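Local coordinates for ABC transporter, substrate-binding protein (Streptococcus pneumoniae, PDB 5G5Y), which captures fructooligosaccharides, preferring tetrasaccharides and longer, and delivers them to the FusBC-MsmK ABC transporter for import into the cell, at residues A139-D144 against E152-T157; W270-N273 against N279-Y282. One frame throughout, in Å; residues are numbered along the deposited sequence.

Contact 1 of 2, residues A139-D144 against E152-T157; sequences AWINKD and EMPKTT
The pyrrolidine ring of Pro154 is met edge-on by Ile141: the methyl CD1 approaches the CD-CG side of the ring close to the ring plane, 4.1 Å from Pro154 CD, and lies over neither face. Met153 contributes far more of the buried surface than Pro154. Ile141 CG2 rests against the thioether, 3.8 Å from Met153 SD, with Met153 CE at the same distance, as the isoleucine and methionine run alongside one another, pointing opposite ways. The methionine gets there by folding: CG stands anti to the backbone N (chi1 -179°), and the turns that follow at chi2 and chi3 (72° and 79°) carry SD and CE back to the isoleucine. A flexible, unbranched thioether suits this partly exposed position, whereas the branched, buried Ile141 serves both partners with different methyls.

The loop between helices 143-148 and 157-169 returns here against strand 138-142, an inner strand of this solute-binding protein's mixed sheet, flanked antiparallel by 264-269 and 282-284. Asn142 and Thr156 are the N-caps of the two helices, their short polar side chains accepting from Trp145 N and Asp159 N. Farther along, the aliphatic stem of Lys143 comes near the methionine, with CG 4.4 Å from Met153 CE, while its ammonium group makes a salt bridge to Asp283.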
loop_
_atom_site.group_PDB
_atom_site.type_symbol
_atom_site.label_atom_id
_atom_site.label_comp_id
_atom_site.label_asym_id
_atom_site.label_seq_id
_atom_site.Cartn_x
_atom_site.Cartn_y
_atom_site.Cartn_z
ATOM N N ALA A 139 9.889 6.417 -10.822
ATOM C CA ALA A 139 11.238 6.546 -11.413
ATOM C C ALA A 139 11.740 7.966 -11.142
ATOM O O ALA A 139 10.965 8.930 -11.264
ATOM C CB ALA A 139 11.204 6.258 -12.890
ATOM N N TRP A 140 13.004 8.059 -10.751
ATOM C CA TRP A 140 13.651 9.309 -10.395
ATOM C C TRP A 140 14.919 9.433 -11.219
ATOM O O TRP A 140 15.590 8.415 -11.502
ATOM C CB TRP A 140 14.012 9.276 -8.913
ATOM C CG TRP A 140 12.856 8.979 -8.027
ATOM C CD1 TRP A 140 12.450 7.759 -7.603
ATOM C CD2 TRP A 140 11.966 9.928 -7.438
ATOM N NE1 TRP A 140 11.348 7.885 -6.815
ATOM C CE2 TRP A 140 11.038 9.202 -6.682
ATOM C CE3 TRP A 140 11.858 11.315 -7.494
ATOM C CZ2 TRP A 140 10.000 9.812 -5.966
ATOM C CZ3 TRP A 140 10.819 11.936 -6.757
ATOM C CH2 TRP A 140 9.918 11.186 -6.024
ATOM N N ILE A 141 15.259 10.661 -11.606
ATOM C CA ILE A 141 16.417 10.888 -12.468
ATOM C C ILE A 141 17.325 11.986 -11.873
ATOM O O ILE A 141 16.821 12.929 -11.260
ATOM C CB ILE A 141 15.980 11.218 -13.903
ATOM C CG1 ILE A 141 17.180 11.300 -14.867
ATOM C CG2 ILE A 141 15.126 12.468 -13.966
ATOM C CD1 ILE A 141 16.774 11.306 -16.321
ATOM N N ASN A 142 18.634 11.847 -12.111
ATOM C CA ASN A 142 19.625 12.835 -11.689
ATOM C C ASN A 142 19.667 14.079 -12.587
ATOM O O ASN A 142 20.264 14.100 -13.676
ATOM C CB ASN A 142 21.018 12.185 -11.526
ATOM C CG ASN A 142 21.958 13.080 -10.718
ATOM O OD1 ASN A 142 21.943 14.277 -10.916
ATOM N ND2 ASN A 142 22.719 12.518 -9.804
ATOM N N LYS A 143 18.972 15.120 -12.132
ATOM C CA LYS A 143 18.927 16.405 -12.829
ATOM C C LYS A 143 20.258 17.186 -12.828
ATOM O O LYS A 143 20.467 17.947 -13.744
ATOM C CB LYS A 143 17.833 17.322 -12.232
ATOM C CG LYS A 143 16.413 17.004 -12.686
ATOM C CD LYS A 143 15.468 18.211 -12.584
ATOM C CE LYS A 143 15.705 19.097 -11.351
ATOM N NZ LYS A 143 14.553 19.989 -11.009
ATOM N N ASP A 144 21.099 17.008 -11.811
ATOM C CA ASP A 144 22.471 17.538 -11.808
ATOM C C ASP A 144 23.232 17.016 -13.033
ATOM O O ASP A 144 23.807 17.807 -13.792
ATOM C CB ASP A 144 23.267 17.118 -10.572
ATOM C CG ASP A 144 22.835 17.819 -9.291
ATOM O OD1 ASP A 144 22.048 18.783 -9.331
ATOM O OD2 ASP A 144 23.322 17.376 -8.229
ATOM N N GLU A 152 18.484 17.406 -22.425
ATOM C CA GLU A 152 17.078 17.639 -22.120
ATOM C C GLU A 152 16.545 16.419 -21.351
ATOM O O GLU A 152 17.021 15.303 -21.540
ATOM C CB GLU A 152 16.260 17.768 -23.411
ATOM C CG GLU A 152 16.786 18.743 -24.468
ATOM C CD GLU A 152 16.975 20.156 -23.943
ATOM O OE1 GLU A 152 16.096 20.639 -23.191
ATOM O OE2 GLU A 152 18.009 20.787 -24.279
ATOM N N MET A 153 15.533 16.626 -20.516
ATOM C CA MET A 153 14.822 15.502 -19.898
ATOM C C MET A 153 14.265 14.587 -21.007
ATOM O O MET A 153 13.628 15.079 -21.932
ATOM C CB MET A 153 13.656 16.036 -19.017
ATOM C CG MET A 153 12.868 14.945 -18.320
ATOM S SD MET A 153 13.857 14.260 -17.006
ATOM C CE MET A 153 13.653 15.504 -15.720
ATOM N N PRO A 154 14.493 13.267 -20.929
ATOM C CA PRO A 154 13.949 12.394 -21.985
ATOM C C PRO A 154 12.440 12.433 -22.065
ATOM O O PRO A 154 11.788 12.536 -21.036
ATOM C CB PRO A 154 14.381 11.000 -21.582
ATOM C CG PRO A 154 15.111 11.121 -20.308
ATOM C CD PRO A 154 15.320 12.539 -19.959
ATOM N N LYS A 155 11.922 12.367 -23.285
ATOM C CA LYS A 155 10.510 12.299 -23.546
ATOM C C LYS A 155 10.037 10.915 -24.003
ATOM O O LYS A 155 8.859 10.634 -23.942
ATOM C CB LYS A 155 10.140 13.298 -24.647
ATOM C CG LYS A 155 10.372 14.765 -24.316
ATOM C CD LYS A 155 9.803 15.629 -25.437
ATOM C CE LYS A 155 10.279 17.066 -25.360
ATOM N NZ LYS A 155 11.557 17.244 -26.107
ATOM N N THR A 156 10.945 10.108 -24.550
ATOM C CA THR A 156 10.648 8.807 -25.117
ATOM C C THR A 156 11.593 7.768 -24.521
ATOM O O THR A 156 12.656 8.102 -23.972
ATOM C CB THR A 156 10.842 8.784 -26.649
ATOM O OG1 THR A 156 12.252 8.789 -26.971
ATOM C CG2 THR A 156 10.135 9.976 -27.318
ATOM N N THR A 157 11.229 6.502 -24.675
ATOM C CA THR A 157 12.098 5.422 -24.253
ATOM C C THR A 157 13.446 5.431 -25.009
ATOM O O THR A 157 14.483 5.118 -24.412
ATOM C CB THR A 157 11.401 4.047 -24.365
ATOM O OG1 THR A 157 10.867 3.843 -25.677
ATOM C CG2 THR A 157 10.260 4.007 -23.330
#

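Contact 2 of 2, residues W270-N273 against N279-Y282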
loop_
_atom_site.group_PDB
_atom_site.type_symbol
_atom_site.label_atom_id
_atom_site.label_comp_id
_atom_site.label_asym_id
_atom_site.label_seq_id
_atom_site.Cartn_x
_atom_site.Cartn_y
_atom_site.Cartn_z
ATOM N N TRP A 270 9.749 4.535 -3.650
ATOM C CA TRP A 270 8.536 5.241 -3.254
ATOM C C TRP A 270 8.739 6.736 -3.135
ATOM O O TRP A 270 7.978 7.539 -3.694
ATOM C CB TRP A 270 8.018 4.665 -1.968
ATOM C CG TRP A 270 6.761 5.282 -1.415
ATOM C CD1 TRP A 270 6.696 6.315 -0.533
ATOM C CD2 TRP A 270 5.405 4.864 -1.649
ATOM N NE1 TRP A 270 5.380 6.587 -0.207
ATOM C CE2 TRP A 270 4.568 5.710 -0.875
ATOM C CE3 TRP A 270 4.822 3.880 -2.435
ATOM C CZ2 TRP A 270 3.194 5.586 -0.860
ATOM C CZ3 TRP A 270 3.438 3.741 -2.419
ATOM C CH2 TRP A 270 2.630 4.602 -1.640
ATOM N N ASP A 271 9.787 7.106 -2.419
ATOM C CA ASP A 271 10.086 8.506 -2.137
ATOM C C ASP A 271 11.574 8.641 -2.159
ATOM O O ASP A 271 12.237 7.952 -1.393
ATOM C CB ASP A 271 9.479 8.846 -0.763
ATOM C CG ASP A 271 9.740 10.280 -0.297
ATOM O OD1 ASP A 271 10.679 10.974 -0.765
ATOM O OD2 ASP A 271 8.960 10.718 0.600
ATOM N N LYS A 272 12.075 9.536 -3.015
ATOM C CA LYS A 272 13.531 9.764 -3.213
ATOM C C LYS A 272 14.256 10.100 -1.889
ATOM O O LYS A 272 15.447 9.764 -1.691
ATOM C CB LYS A 272 13.767 10.894 -4.233
ATOM C CG LYS A 272 13.404 12.302 -3.751
ATOM C CD LYS A 272 13.753 13.365 -4.767
ATOM C CE LYS A 272 13.641 14.755 -4.115
ATOM N NZ LYS A 272 13.707 15.852 -5.087
ATOM N N ASN A 273 13.515 10.693 -0.955
ATOM C CA ASN A 273 14.087 11.062 0.350
ATOM C C ASN A 273 14.704 9.874 1.108
ATOM O O ASN A 273 15.697 10.045 1.825
ATOM C CB ASN A 273 13.045 11.821 1.196
ATOM C CG ASN A 273 12.776 13.223 0.647
ATOM O OD1 ASN A 273 13.536 14.153 0.934
ATOM N ND2 ASN A 273 11.706 13.393 -0.155
ATOM N N ASN A 279 17.007 16.582 -1.372
ATOM C CA ASN A 279 17.757 17.537 -2.173
ATOM C C ASN A 279 17.147 17.642 -3.572
ATOM O O ASN A 279 16.251 16.866 -3.944
ATOM C CB ASN A 279 19.220 17.098 -2.259
ATOM C CG ASN A 279 19.362 15.685 -2.804
ATOM O OD1 ASN A 279 18.959 15.418 -3.930
ATOM N ND2 ASN A 279 19.890 14.775 -1.999
ATOM N N GLU A 280 17.663 18.579 -4.354
ATOM C CA GLU A 280 17.155 18.847 -5.670
ATOM C C GLU A 280 17.985 18.179 -6.786
ATOM O O GLU A 280 17.706 18.390 -7.944
ATOM C CB GLU A 280 17.081 20.361 -5.878
ATOM C CG GLU A 280 16.315 21.122 -4.787
ATOM C CD GLU A 280 14.880 20.634 -4.571
ATOM O OE1 GLU A 280 14.196 20.283 -5.566
ATOM O OE2 GLU A 280 14.430 20.617 -3.396
ATOM N N SER A 281 18.972 17.365 -6.442
ATOM C CA SER A 281 19.759 16.668 -7.476
ATOM C C SER A 281 18.920 15.647 -8.270
ATOM O O SER A 281 19.237 15.401 -9.432
ATOM C CB SER A 281 20.955 15.939 -6.857
ATOM O OG SER A 281 21.760 16.848 -6.128
ATOM N N TYR A 282 17.873 15.083 -7.627
ATOM C CA TYR A 282 16.959 14.108 -8.249
ATOM C C TYR A 282 15.532 14.647 -8.328
ATOM O O TYR A 282 15.065 15.384 -7.419
ATOM C CB TYR A 282 16.972 12.802 -7.457
ATOM C CG TYR A 282 18.242 12.045 -7.632
ATOM C CD1 TYR A 282 19.336 12.291 -6.808
ATOM C CD2 TYR A 282 18.373 11.085 -8.642
ATOM C CE1 TYR A 282 20.528 11.603 -6.986
ATOM C CE2 TYR A 282 19.556 10.370 -8.811
ATOM C CZ TYR A 282 20.637 10.642 -7.982
ATOM O OH TYR A 282 21.840 9.956 -8.144
HETATM O O HOH W 1 13.236 17.930 -3.226
#
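The loop between strands 264-269 and 282-284, which carries the substrate-binding residues Trp270 and Asn274, is closed on itself by Lys272, whose ammonium group grips backbone carbonyls at the far end of the loop. Lys272 NZ donates to Tyr282 O at 2.7 Å and sits 26° off the plane of that carbonyl. It also donates to Asn279 O at 3.0 Å, almost in line with the C=O bond. A water accepts a third bond from Lys272 NZ at 2.8 Å and passes one on to Glu280 OE2 at 2.9 Å. Three acceptors are as many as the ammonium has N-H bonds, though they are spread unevenly around it. Glu280, whose OE1 lies 4.5 Å from Lys272 NZ, may further stabilise the positive charge without forming a salt bridge. A long straight chain is what reaches from one end of the loop to the other: beyond CG the lysine is fully extended, and its CD passes 4.2 Å from Tyr282 CB.

Each end of the loop is shaped by an Asx turn. In one, Asp271 OD1 takes Asn273 N from above the carboxylate plane and also Asn273 ND2, 2.7 Å away, through its syn lone pair; in the other, Asn279 OD1 accepts from Ser281 N, while Asn279 ND2 binds Thr276 O. The Lys272 stem packs on Trp140 of the neighbouring strand, and the Tyr282 ring leads off to bond Phe264 O through its hydroxyl. Arg404 of helix 399-412 makes a cation-pi contact with the indole of Trp270 and donates to its carbonyl.

Overall arrangement
Contact 1 and contact 2 lie in the same lobe, their centres about 13 Å apart, and share one mixed sheet, strand 138-142 running between 264-269 and 282-284. They meet directly: Asp144 OD2 and Ser281 OG are 2.7 Å apart in a hydrogen bond, a probable one joins Asn142 ND2 to Tyr282 OH at 3.2 Å, and Tyr282 CD2 packs on Ile141 C at 3.5 Å. The 270-273 segment carries Trp270 of the substrate site, and the side chain of Lys272 lies about 7 Å from that of Asn274, another substrate-binding residue. Both contacts lie near a calcium site: the side chains of Tyr282 and Ile141 are about 8 Å and 11 Å from that of its ligand Glu180.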